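Local coordinates for protein prophenoloxidase b (PDB 3WKY) that is the inactive precursor of a type 3 copper phenoloxidase, an enzyme that probably hydroxylates monophenols and oxidises o-diphenols at a dinuclear copper centre, at residues T278-I283 with H361-Q366; H303-I308 with D401-R406; N355-G360 with R395-I400. All coordinates share one frame; numbering follows the deposited sequence.

Contact 1: residues T278-I283 with H361-Q366; sequences TFFQDI and HDFLGQ. With CUO (Cu2-o2 cluster), chain J; EDO (1,2-ethanediol), chain M.
Phe280 opens the contact by laying one face of its ring over Phe363 in an offset stack, the centroids 5.0 Å apart and the planes tilted by 26°. Its chi1 of -174° swings CG away from the backbone N and carries the ring across to the helix, where Phe280 CE1 rests 3.4 Å from Phe363 CB, while the in-plane edge of the same ring meets the isobutyl group of Leu364, Phe280 CD1 to Leu364 CD2 at 3.7 Å. Trp251, Val294 and Leu297 pack round this ring as well.

At Gln281 the side chain turns from the helix and the backbone takes over. Its N gives a hydrogen bond to a water, which in turn donates to Phe363 O at 2.8 Å, so the water bridges the loop to the end of the helix. The amide of Gln281 folds back on its own loop instead, Gln281 NE2 to Phe279 O at 2.7 Å, almost straight at 174°. The carboxylate of Asp282 is hydrogen-bonded to Ser295 of another subunit.

Ile283 closes the run: its CG1 sits over the centre of the Phe363 ring, a CH-pi contact of 3.9 Å to the centroid, and its CD1 touches Gln366 CB. Phe363 is thus held between Phe280 and Ile283. The loop backs helix 356-365, one of the four-helix bundle that holds the type 3 copper centre in the hemocyanin family; His361 NE2 on it binds one copper ion.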
loop_
_atom_site.group_PDB
_atom_site.type_symbol
_atom_site.label_atom_id
_atom_site.label_comp_id
_atom_site.label_asym_id
_atom_site.label_seq_id
_atom_site.Cartn_x
_atom_site.Cartn_y
_atom_site.Cartn_z
ATOM N N THR A 278 7.829 3.229 14.065
ATOM C CA THR A 278 7.641 1.908 14.655
ATOM C C THR A 278 6.146 1.656 14.870
ATOM O O THR A 278 5.431 2.527 15.388
ATOM C CB THR A 278 8.409 1.817 15.996
ATOM O OG1 THR A 278 9.819 1.905 15.728
ATOM C CG2 THR A 278 8.114 0.499 16.718
ATOM N N PHE A 279 5.671 0.478 14.478
ATOM C CA PHE A 279 4.262 0.131 14.672
ATOM C C PHE A 279 3.940 -0.242 16.117
ATOM O O PHE A 279 4.757 -0.838 16.829
ATOM C CB PHE A 279 3.833 -1.024 13.751
ATOM C CG PHE A 279 3.718 -0.637 12.296
ATOM C CD1 PHE A 279 2.516 -0.152 11.786
ATOM C CD2 PHE A 279 4.805 -0.777 11.435
ATOM C CE1 PHE A 279 2.399 0.194 10.443
ATOM C CE2 PHE A 279 4.699 -0.421 10.097
ATOM C CZ PHE A 279 3.496 0.066 9.599
ATOM N N PHE A 280 2.726 0.127 16.524
ATOM C CA PHE A 280 2.086 -0.296 17.765
ATOM C C PHE A 280 1.584 -1.716 17.484
ATOM O O PHE A 280 0.668 -1.916 16.674
ATOM C CB PHE A 280 0.929 0.690 17.991
ATOM C CG PHE A 280 0.171 0.547 19.303
ATOM C CD1 PHE A 280 0.636 1.148 20.473
ATOM C CD2 PHE A 280 -1.075 -0.083 19.332
ATOM C CE1 PHE A 280 -0.113 1.074 21.666
ATOM C CE2 PHE A 280 -1.825 -0.165 20.504
ATOM C CZ PHE A 280 -1.346 0.424 21.680
ATOM N N GLN A 281 2.197 -2.713 18.126
ATOM C CA GLN A 281 1.957 -4.113 17.747
ATOM C C GLN A 281 1.531 -4.989 18.911
ATOM O O GLN A 281 1.841 -4.685 20.063
ATOM C CB GLN A 281 3.223 -4.717 17.145
ATOM C CG GLN A 281 3.705 -4.033 15.889
ATOM C CD GLN A 281 5.198 -4.202 15.705
ATOM O OE1 GLN A 281 5.652 -5.268 15.281
ATOM N NE2 GLN A 281 5.977 -3.164 16.063
ATOM N N ASP A 282 0.846 -6.088 18.591
ATOM C CA ASP A 282 0.440 -7.073 19.597
ATOM C C ASP A 282 1.638 -7.453 20.452
ATOM O O ASP A 282 2.730 -7.688 19.926
ATOM C CB ASP A 282 -0.065 -8.367 18.930
ATOM C CG ASP A 282 -1.310 -8.170 18.073
ATOM O OD1 ASP A 282 -2.022 -7.157 18.211
ATOM O OD2 ASP A 282 -1.604 -9.075 17.263
ATOM N N ILE A 283 1.452 -7.518 21.767
ATOM C CA ILE A 283 2.554 -7.921 22.626
ATOM C C ILE A 283 2.416 -9.379 22.944
ATOM O O ILE A 283 1.514 -9.780 23.674
ATOM C CB ILE A 283 2.580 -7.149 23.950
ATOM C CG1 ILE A 283 2.755 -5.663 23.679
ATOM C CG2 ILE A 283 3.711 -7.674 24.831
ATOM C CD1 ILE A 283 4.013 -5.311 22.912
ATOM N N HIS A 361 0.897 1.895 27.579
ATOM C CA HIS A 361 2.283 2.193 27.947
ATOM C C HIS A 361 3.203 1.027 27.631
ATOM O O HIS A 361 4.321 1.210 27.124
ATOM C CB HIS A 361 2.392 2.456 29.436
ATOM C CG HIS A 361 2.168 3.885 29.796
ATOM N ND1 HIS A 361 3.199 4.792 29.873
ATOM C CD2 HIS A 361 1.033 4.563 30.082
ATOM C CE1 HIS A 361 2.711 5.977 30.204
ATOM N NE2 HIS A 361 1.405 5.857 30.322
ATOM N N ASP A 362 2.745 -0.169 27.966
ATOM C CA ASP A 362 3.546 -1.359 27.728
ATOM C C ASP A 362 3.660 -1.735 26.242
ATOM O O ASP A 362 4.711 -2.203 25.801
ATOM C CB ASP A 362 3.003 -2.530 28.553
ATOM C CG ASP A 362 3.310 -2.381 30.041
ATOM O OD1 ASP A 362 4.248 -1.625 30.386
ATOM O OD2 ASP A 362 2.614 -3.015 30.862
ATOM N N PHE A 363 2.589 -1.555 25.474
ATOM C CA PHE A 363 2.695 -1.739 24.021
ATOM C C PHE A 363 3.737 -0.791 23.433
ATOM O O PHE A 363 4.556 -1.194 22.617
ATOM C CB PHE A 363 1.362 -1.454 23.331
ATOM C CG PHE A 363 0.398 -2.613 23.307
ATOM C CD1 PHE A 363 -0.069 -3.192 24.483
ATOM C CD2 PHE A 363 -0.084 -3.092 22.092
ATOM C CE1 PHE A 363 -0.983 -4.237 24.448
ATOM C CE2 PHE A 363 -1.012 -4.134 22.051
ATOM C CZ PHE A 363 -1.455 -4.710 23.227
ATOM N N LEU A 364 3.693 0.480 23.820
ATOM C CA LEU A 364 4.643 1.445 23.270
ATOM C C LEU A 364 6.053 1.127 23.781
ATOM O O LEU A 364 7.029 1.184 23.028
ATOM C CB LEU A 364 4.214 2.886 23.619
ATOM C CG LEU A 364 2.955 3.344 22.874
ATOM C CD1 LEU A 364 2.340 4.613 23.524
ATOM C CD2 LEU A 364 3.235 3.607 21.393
ATOM N N GLY A 365 6.158 0.762 25.058
ATOM C CA GLY A 365 7.455 0.498 25.654
ATOM C C GLY A 365 8.110 -0.767 25.104
ATOM O O GLY A 365 9.330 -0.917 25.184
ATOM N N GLN A 366 7.318 -1.673 24.536
ATOM C CA GLN A 366 7.871 -2.933 24.013
ATOM C C GLN A 366 7.843 -3.003 22.491
ATOM O O GLN A 366 8.143 -4.051 21.899
ATOM C CB GLN A 366 7.106 -4.134 24.571
ATOM C CG GLN A 366 7.167 -4.284 26.088
ATOM C CD GLN A 366 8.546 -4.663 26.607
ATOM O OE1 GLN A 366 9.499 -4.821 25.842
ATOM N NE2 GLN A 366 8.655 -4.808 27.922
HETATM CU CU1 CUO J . 0.861 9.151 34.288
HETATM CU CU2 CUO J . 0.187 7.236 31.313
HETATM O O1 CUO J . 0.204 7.563 33.269
HETATM O O2 CUO J . 1.753 7.799 32.722
HETATM C C1 EDO M . 8.530 -1.326 12.445
HETATM O O1 EDO M . 7.575 -1.529 13.494
HETATM C C2 EDO M . 9.903 -0.996 13.029
HETATM O O2 EDO M . 10.437 -2.091 13.790
HETATM O O HOH W 1 3.972 -2.839 20.377
#

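Contact 2: residues H303-I308 with D401-R406; sequences HLYHGI and DNVFHR
Arg406 NH2 forms a salt bridge with Asp309 OD2, just beyond 303-308, while the guanidinium that carries it lies on one face of Tyr305. Guanidinium and ring lie nearly parallel, face on face, their planes only 6° apart and their centres separated by 4.0 Å, which makes this a stacked cation-pi pair. Arg406 NH1 sits above the rim, 3.5 Å from Tyr305 CD2, and Arg406 CZ lies over the same face, nearest Tyr305 CG. The side chain gets there by running extended from its helix, CG anti to the backbone N (chi1 -175°), and its CD adds a CH-pi contact with the ring. Stacking uses the face of the guanidinium and leaves its in-plane N-H groups for acceptors; the nearby carboxylate probably offsets part of the charge.

Val403 packs beside this pair with its two methyls pointing different ways. Val403 CG2 meets the edge of the Tyr305 ring, 4.0 Å from Tyr305 CE1, whereas Val403 CG1 packs against Ile308 CD1 at 3.9 Å and, slightly farther off, against Leu304 CD2. Ile308 also turns its CG2 to the Arg406 backbone, 4.0 Å from Arg406 O. The cationic stack therefore borders a small aliphatic patch.

The two helical segments run roughly parallel, 25° apart, with axes 10.7 Å from each other at closest approach. Helix 334-343 covers the aliphatic patch through Leu342, which touches both Leu304 and Val403, and on the neighbouring turn of helix 391-409 Phe399 packs against Tyr305.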
loop_
_atom_site.group_PDB
_atom_site.type_symbol
_atom_site.label_atom_id
_atom_site.label_comp_id
_atom_site.label_asym_id
_atom_site.label_seq_id
_atom_site.Cartn_x
_atom_site.Cartn_y
_atom_site.Cartn_z
ATOM N N HIS A 303 -16.071 -0.387 23.359
ATOM C CA HIS A 303 -17.039 -0.569 24.445
ATOM C C HIS A 303 -17.143 0.685 25.311
ATOM O O HIS A 303 -18.236 1.095 25.717
ATOM C CB HIS A 303 -16.664 -1.758 25.334
ATOM C CG HIS A 303 -16.878 -3.107 24.698
ATOM N ND1 HIS A 303 -16.316 -4.249 25.193
ATOM C CD2 HIS A 303 -17.638 -3.484 23.631
ATOM C CE1 HIS A 303 -16.681 -5.293 24.446
ATOM N NE2 HIS A 303 -17.486 -4.841 23.499
ATOM N N LEU A 304 -16.001 1.290 25.604
ATOM C CA LEU A 304 -15.993 2.466 26.463
ATOM C C LEU A 304 -16.622 3.674 25.773
ATOM O O LEU A 304 -17.371 4.445 26.401
ATOM C CB LEU A 304 -14.561 2.764 26.930
ATOM C CG LEU A 304 -14.395 3.964 27.869
ATOM C CD1 LEU A 304 -15.237 3.772 29.154
ATOM C CD2 LEU A 304 -12.921 4.166 28.207
ATOM N N TYR A 305 -16.327 3.846 24.485
ATOM C CA TYR A 305 -16.940 4.912 23.698
ATOM C C TYR A 305 -18.454 4.749 23.675
ATOM O O TYR A 305 -19.191 5.746 23.771
ATOM C CB TYR A 305 -16.427 4.916 22.243
ATOM C CG TYR A 305 -15.055 5.540 22.036
ATOM C CD1 TYR A 305 -14.337 6.094 23.090
ATOM C CD2 TYR A 305 -14.487 5.580 20.771
ATOM C CE1 TYR A 305 -13.068 6.663 22.885
ATOM C CE2 TYR A 305 -13.235 6.147 20.556
ATOM C CZ TYR A 305 -12.533 6.683 21.608
ATOM O OH TYR A 305 -11.289 7.235 21.359
ATOM N N HIS A 306 -18.921 3.514 23.503
ATOM C CA HIS A 306 -20.363 3.243 23.539
ATOM C C HIS A 306 -20.977 3.697 24.867
ATOM O O HIS A 306 -21.991 4.400 24.880
ATOM C CB HIS A 306 -20.657 1.761 23.343
ATOM C CG HIS A 306 -22.109 1.413 23.476
ATOM N ND1 HIS A 306 -23.038 1.704 22.497
ATOM C CD2 HIS A 306 -22.793 0.797 24.470
ATOM C CE1 HIS A 306 -24.232 1.290 22.888
ATOM N NE2 HIS A 306 -24.112 0.737 24.083
ATOM N N GLY A 307 -20.378 3.269 25.976
ATOM C CA GLY A 307 -20.883 3.636 27.295
ATOM C C GLY A 307 -20.923 5.142 27.494
ATOM O O GLY A 307 -21.898 5.698 28.030
ATOM N N ILE A 308 -19.856 5.817 27.087
ATOM C CA ILE A 308 -19.829 7.271 27.168
ATOM C C ILE A 308 -20.968 7.873 26.346
ATOM O O ILE A 308 -21.689 8.770 26.811
ATOM C CB ILE A 308 -18.471 7.821 26.692
ATOM C CG1 ILE A 308 -17.399 7.532 27.750
ATOM C CG2 ILE A 308 -18.568 9.323 26.397
ATOM C CD1 ILE A 308 -15.954 7.784 27.281
ATOM N N ASP A 401 -6.667 12.056 26.960
ATOM C CA ASP A 401 -7.422 13.268 27.284
ATOM C C ASP A 401 -8.611 13.430 26.329
ATOM O O ASP A 401 -9.666 13.956 26.709
ATOM C CB ASP A 401 -6.530 14.503 27.230
ATOM C CG ASP A 401 -7.176 15.711 27.888
ATOM O OD1 ASP A 401 -7.391 15.670 29.119
ATOM O OD2 ASP A 401 -7.479 16.694 27.185
ATOM N N ASN A 402 -8.432 12.996 25.083
ATOM C CA ASN A 402 -9.526 13.007 24.112
ATOM C C ASN A 402 -10.697 12.140 24.551
ATOM O O ASN A 402 -11.852 12.493 24.307
ATOM C CB ASN A 402 -9.043 12.533 22.718
ATOM C CG ASN A 402 -8.294 13.607 21.956
ATOM O OD1 ASN A 402 -8.289 14.787 22.344
ATOM N ND2 ASN A 402 -7.672 13.208 20.836
ATOM N N VAL A 403 -10.412 10.988 25.159
ATOM C CA VAL A 403 -11.479 10.131 25.665
ATOM C C VAL A 403 -12.224 10.877 26.771
ATOM O O VAL A 403 -13.462 10.911 26.803
ATOM C CB VAL A 403 -10.941 8.816 26.244
ATOM C CG1 VAL A 403 -12.097 7.923 26.727
ATOM C CG2 VAL A 403 -10.096 8.058 25.188
ATOM N N PHE A 404 -11.465 11.464 27.682
ATOM C CA PHE A 404 -12.093 12.211 28.784
ATOM C C PHE A 404 -12.926 13.393 28.280
ATOM O O PHE A 404 -14.027 13.638 28.780
ATOM C CB PHE A 404 -11.034 12.667 29.792
ATOM C CG PHE A 404 -10.478 11.542 30.645
ATOM C CD1 PHE A 404 -11.330 10.683 31.326
ATOM C CD2 PHE A 404 -9.101 11.339 30.755
ATOM C CE1 PHE A 404 -10.825 9.645 32.121
ATOM C CE2 PHE A 404 -8.594 10.305 31.548
ATOM C CZ PHE A 404 -9.463 9.455 32.230
ATOM N N HIS A 405 -12.413 14.115 27.285
ATOM C CA HIS A 405 -13.134 15.267 26.714
ATOM C C HIS A 405 -14.378 14.774 25.974
ATOM O O HIS A 405 -15.425 15.425 25.999
ATOM C CB HIS A 405 -12.213 16.069 25.777
ATOM C CG HIS A 405 -12.880 17.233 25.109
ATOM N ND1 HIS A 405 -13.342 18.328 25.810
ATOM C CD2 HIS A 405 -13.151 17.481 23.805
ATOM C CE1 HIS A 405 -13.875 19.196 24.967
ATOM N NE2 HIS A 405 -13.764 18.710 23.744
ATOM N N ARG A 406 -14.272 13.616 25.318
ATOM C CA ARG A 406 -15.446 13.004 24.697
ATOM C C ARG A 406 -16.541 12.841 25.740
ATOM O O ARG A 406 -17.713 13.156 25.490
ATOM C CB ARG A 406 -15.108 11.629 24.117
ATOM C CG ARG A 406 -16.263 10.979 23.337
ATOM C CD ARG A 406 -15.931 9.505 23.029
ATOM N NE ARG A 406 -16.924 8.875 22.155
ATOM C CZ ARG A 406 -16.722 8.606 20.865
ATOM N NH1 ARG A 406 -15.563 8.907 20.281
ATOM N NH2 ARG A 406 -17.684 8.029 20.157
#

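Contact 3: residues N355-G360 with R395-I400; sequences NIHNLG and RWHKFI. With CUO (Cu2-o2 cluster), chain J.
His357 and His397 meet at one copper ion of the cluster: His357 NE2 is 2.1 Å and His397 NE2 2.2 Å from CU2. The two nitrogens lie 3.4 Å apart because they share the metal, and the rings stand obliquely to one another at 62°. His361, one turn farther along helix 356-365, supplies the third nitrogen.

Around these ligands comes a second shell. Trp396 NE1 donates to His357 O at 3.2 Å; the indole nitrogen lies in the carbonyl plane on a lone pair, though the bond is bent (146°) and the oxygen sits somewhat out of the indole plane. The ligand's own backbone is thereby tied to the opposite helix, while His357 ND1 is hydrogen-bonded to Glu343 O, which fixes the rotation of the imidazole. Ile400 CD1 packs 3.8 Å from His357 CB.

Farther out, a chi1 of -174° sets CG of Trp396 opposite the backbone N and carries the indole across to Gly360, whose CA is 3.4 Å from Trp396 CZ2; the absence of a side chain there lets the indole come so near. Gly360 C lies over one indole face, toward the rim, and Phe399 CD2 over the opposite face; Phe399 CE2 touches Ile356 CG2.

Segments 356-360 and 395-400 run antiparallel. Two histidines a turn apart on one helix and a third from a partner helix are the hallmark of a copper site in the type 3 centre of hemocyanins and phenoloxidases.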
loop_
_atom_site.group_PDB
_atom_site.type_symbol
_atom_site.label_atom_id
_atom_site.label_comp_id
_atom_site.label_asym_id
_atom_site.label_seq_id
_atom_site.Cartn_x
_atom_site.Cartn_y
_atom_site.Cartn_z
ATOM N N ASN A 355 -8.124 -2.497 30.202
ATOM C CA ASN A 355 -7.015 -1.857 30.895
ATOM C C ASN A 355 -6.244 -1.045 29.855
ATOM O O ASN A 355 -5.033 -1.229 29.678
ATOM C CB ASN A 355 -6.118 -2.943 31.521
ATOM C CG ASN A 355 -5.042 -2.369 32.451
ATOM O OD1 ASN A 355 -5.187 -1.268 32.973
ATOM N ND2 ASN A 355 -3.953 -3.130 32.655
ATOM N N ILE A 356 -6.956 -0.151 29.167
ATOM C CA ILE A 356 -6.423 0.499 27.968
ATOM C C ILE A 356 -5.181 1.331 28.219
ATOM O O ILE A 356 -4.160 1.155 27.564
ATOM C CB ILE A 356 -7.478 1.402 27.296
ATOM C CG1 ILE A 356 -8.618 0.552 26.722
ATOM C CG2 ILE A 356 -6.829 2.255 26.189
ATOM C CD1 ILE A 356 -9.905 1.385 26.465
ATOM N N HIS A 357 -5.262 2.269 29.152
ATOM C CA HIS A 357 -4.161 3.201 29.305
ATOM C C HIS A 357 -2.869 2.535 29.797
ATOM O O HIS A 357 -1.778 2.813 29.265
ATOM C CB HIS A 357 -4.544 4.374 30.212
ATOM C CG HIS A 357 -3.372 4.966 30.914
ATOM N ND1 HIS A 357 -2.945 4.512 32.144
ATOM C CD2 HIS A 357 -2.503 5.943 30.546
ATOM C CE1 HIS A 357 -1.867 5.185 32.508
ATOM N NE2 HIS A 357 -1.591 6.063 31.567
ATOM N N ASN A 358 -2.973 1.658 30.799
ATOM C CA ASN A 358 -1.774 0.995 31.325
ATOM C C ASN A 358 -1.117 0.115 30.266
ATOM O O ASN A 358 0.112 0.144 30.083
ATOM C CB ASN A 358 -2.088 0.148 32.572
ATOM C CG ASN A 358 -2.401 1.005 33.794
ATOM O OD1 ASN A 358 -1.977 2.157 33.872
ATOM N ND2 ASN A 358 -3.144 0.446 34.745
ATOM N N LEU A 359 -1.926 -0.686 29.584
ATOM C CA LEU A 359 -1.356 -1.604 28.600
ATOM C C LEU A 359 -0.754 -0.832 27.436
ATOM O O LEU A 359 0.262 -1.242 26.872
ATOM C CB LEU A 359 -2.373 -2.637 28.126
ATOM C CG LEU A 359 -2.424 -3.851 29.063
ATOM C CD1 LEU A 359 -3.681 -4.677 28.823
ATOM C CD2 LEU A 359 -1.173 -4.720 28.880
ATOM N N GLY A 360 -1.355 0.304 27.105
ATOM C CA GLY A 360 -0.835 1.146 26.039
ATOM C C GLY A 360 0.591 1.573 26.321
ATOM O O GLY A 360 1.411 1.629 25.417
ATOM N N ARG A 395 1.598 11.976 23.043
ATOM C CA ARG A 395 0.649 11.533 22.038
ATOM C C ARG A 395 -0.333 10.537 22.661
ATOM O O ARG A 395 -1.528 10.564 22.363
ATOM C CB ARG A 395 1.387 10.901 20.837
ATOM C CG ARG A 395 2.328 11.879 20.101
ATOM C CD ARG A 395 2.570 11.421 18.639
ATOM N NE ARG A 395 1.290 11.335 17.929
ATOM C CZ ARG A 395 1.058 10.573 16.866
ATOM N NH1 ARG A 395 2.020 9.796 16.369
ATOM N NH2 ARG A 395 -0.150 10.572 16.308
ATOM N N TRP A 396 0.175 9.655 23.520
ATOM C CA TRP A 396 -0.684 8.694 24.202
ATOM C C TRP A 396 -1.640 9.429 25.145
ATOM O O TRP A 396 -2.840 9.144 25.191
ATOM C CB TRP A 396 0.164 7.668 24.965
ATOM C CG TRP A 396 -0.649 6.563 25.570
ATOM C CD1 TRP A 396 -0.760 6.259 26.906
ATOM C CD2 TRP A 396 -1.489 5.619 24.872
ATOM N NE1 TRP A 396 -1.600 5.180 27.077
ATOM C CE2 TRP A 396 -2.062 4.769 25.852
ATOM C CE3 TRP A 396 -1.793 5.398 23.520
ATOM C CZ2 TRP A 396 -2.955 3.734 25.524
ATOM C CZ3 TRP A 396 -2.671 4.347 23.189
ATOM C CH2 TRP A 396 -3.232 3.526 24.190
ATOM N N HIS A 397 -1.119 10.400 25.878
ATOM C CA HIS A 397 -1.982 11.139 26.797
ATOM C C HIS A 397 -2.917 12.136 26.155
ATOM O O HIS A 397 -3.945 12.478 26.740
ATOM C CB HIS A 397 -1.204 11.728 27.978
ATOM C CG HIS A 397 -1.073 10.735 29.071
ATOM N ND1 HIS A 397 -2.094 10.489 29.959
ATOM C CD2 HIS A 397 -0.125 9.797 29.307
ATOM C CE1 HIS A 397 -1.754 9.485 30.750
ATOM N NE2 HIS A 397 -0.567 9.055 30.370
ATOM N N LYS A 398 -2.579 12.599 24.955
ATOM C CA LYS A 398 -3.553 13.374 24.200
ATOM C C LYS A 398 -4.720 12.462 23.790
ATOM O O LYS A 398 -5.871 12.876 23.849
ATOM C CB LYS A 398 -2.919 14.063 22.984
ATOM C CG LYS A 398 -3.909 14.928 22.191
ATOM C CD LYS A 398 -4.324 16.195 22.985
ATOM C CE LYS A 398 -5.357 16.987 22.197
ATOM N NZ LYS A 398 -5.581 18.355 22.785
ATOM N N PHE A 399 -4.436 11.221 23.391
ATOM C CA PHE A 399 -5.521 10.265 23.134
ATOM C C PHE A 399 -6.375 10.071 24.387
ATOM O O PHE A 399 -7.612 10.127 24.339
ATOM C CB PHE A 399 -4.971 8.909 22.664
ATOM C CG PHE A 399 -5.911 7.753 22.930
ATOM C CD1 PHE A 399 -7.136 7.674 22.285
ATOM C CD2 PHE A 399 -5.562 6.748 23.824
ATOM C CE1 PHE A 399 -8.018 6.617 22.540
ATOM C CE2 PHE A 399 -6.417 5.695 24.080
ATOM C CZ PHE A 399 -7.650 5.624 23.443
ATOM N N ILE A 400 -5.707 9.834 25.510
ATOM C CA ILE A 400 -6.409 9.633 26.773
ATOM C C ILE A 400 -7.242 10.870 27.126
ATOM O O ILE A 400 -8.421 10.753 27.503
ATOM C CB ILE A 400 -5.416 9.271 27.906
ATOM C CG1 ILE A 400 -4.793 7.889 27.627
ATOM C CG2 ILE A 400 -6.119 9.260 29.260
ATOM C CD1 ILE A 400 -5.824 6.745 27.566
HETATM CU CU1 CUO J . 0.861 9.151 34.288
HETATM CU CU2 CUO J . 0.187 7.236 31.313
HETATM O O1 CUO J . 0.204 7.563 33.269
HETATM O O2 CUO J . 1.753 7.799 32.722
#

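Contacts 1 and 3 share helix 356-365 and converge on the same copper ion: His361 belongs to one, His357 and His397 to the other, and His361 NE2 lies 3.8 Å from His397 NE2. Their centres are 11 Å apart, and Leu364 CD1 packs on Trp396 CB at 4.0 Å, joining the loop packing to the second shell. Contact 2 uses a later part of helix 391-409, with the Val403 side chain about 12 Å from the cluster; its centre is 12 Å from that of contact 3, which it meets where Tyr305 OH lies 3.5 Å from Phe399 CE1. Contacts 1 and 2 do not touch, their nearest atoms being about 11 Å apart, so contact 3 connects them.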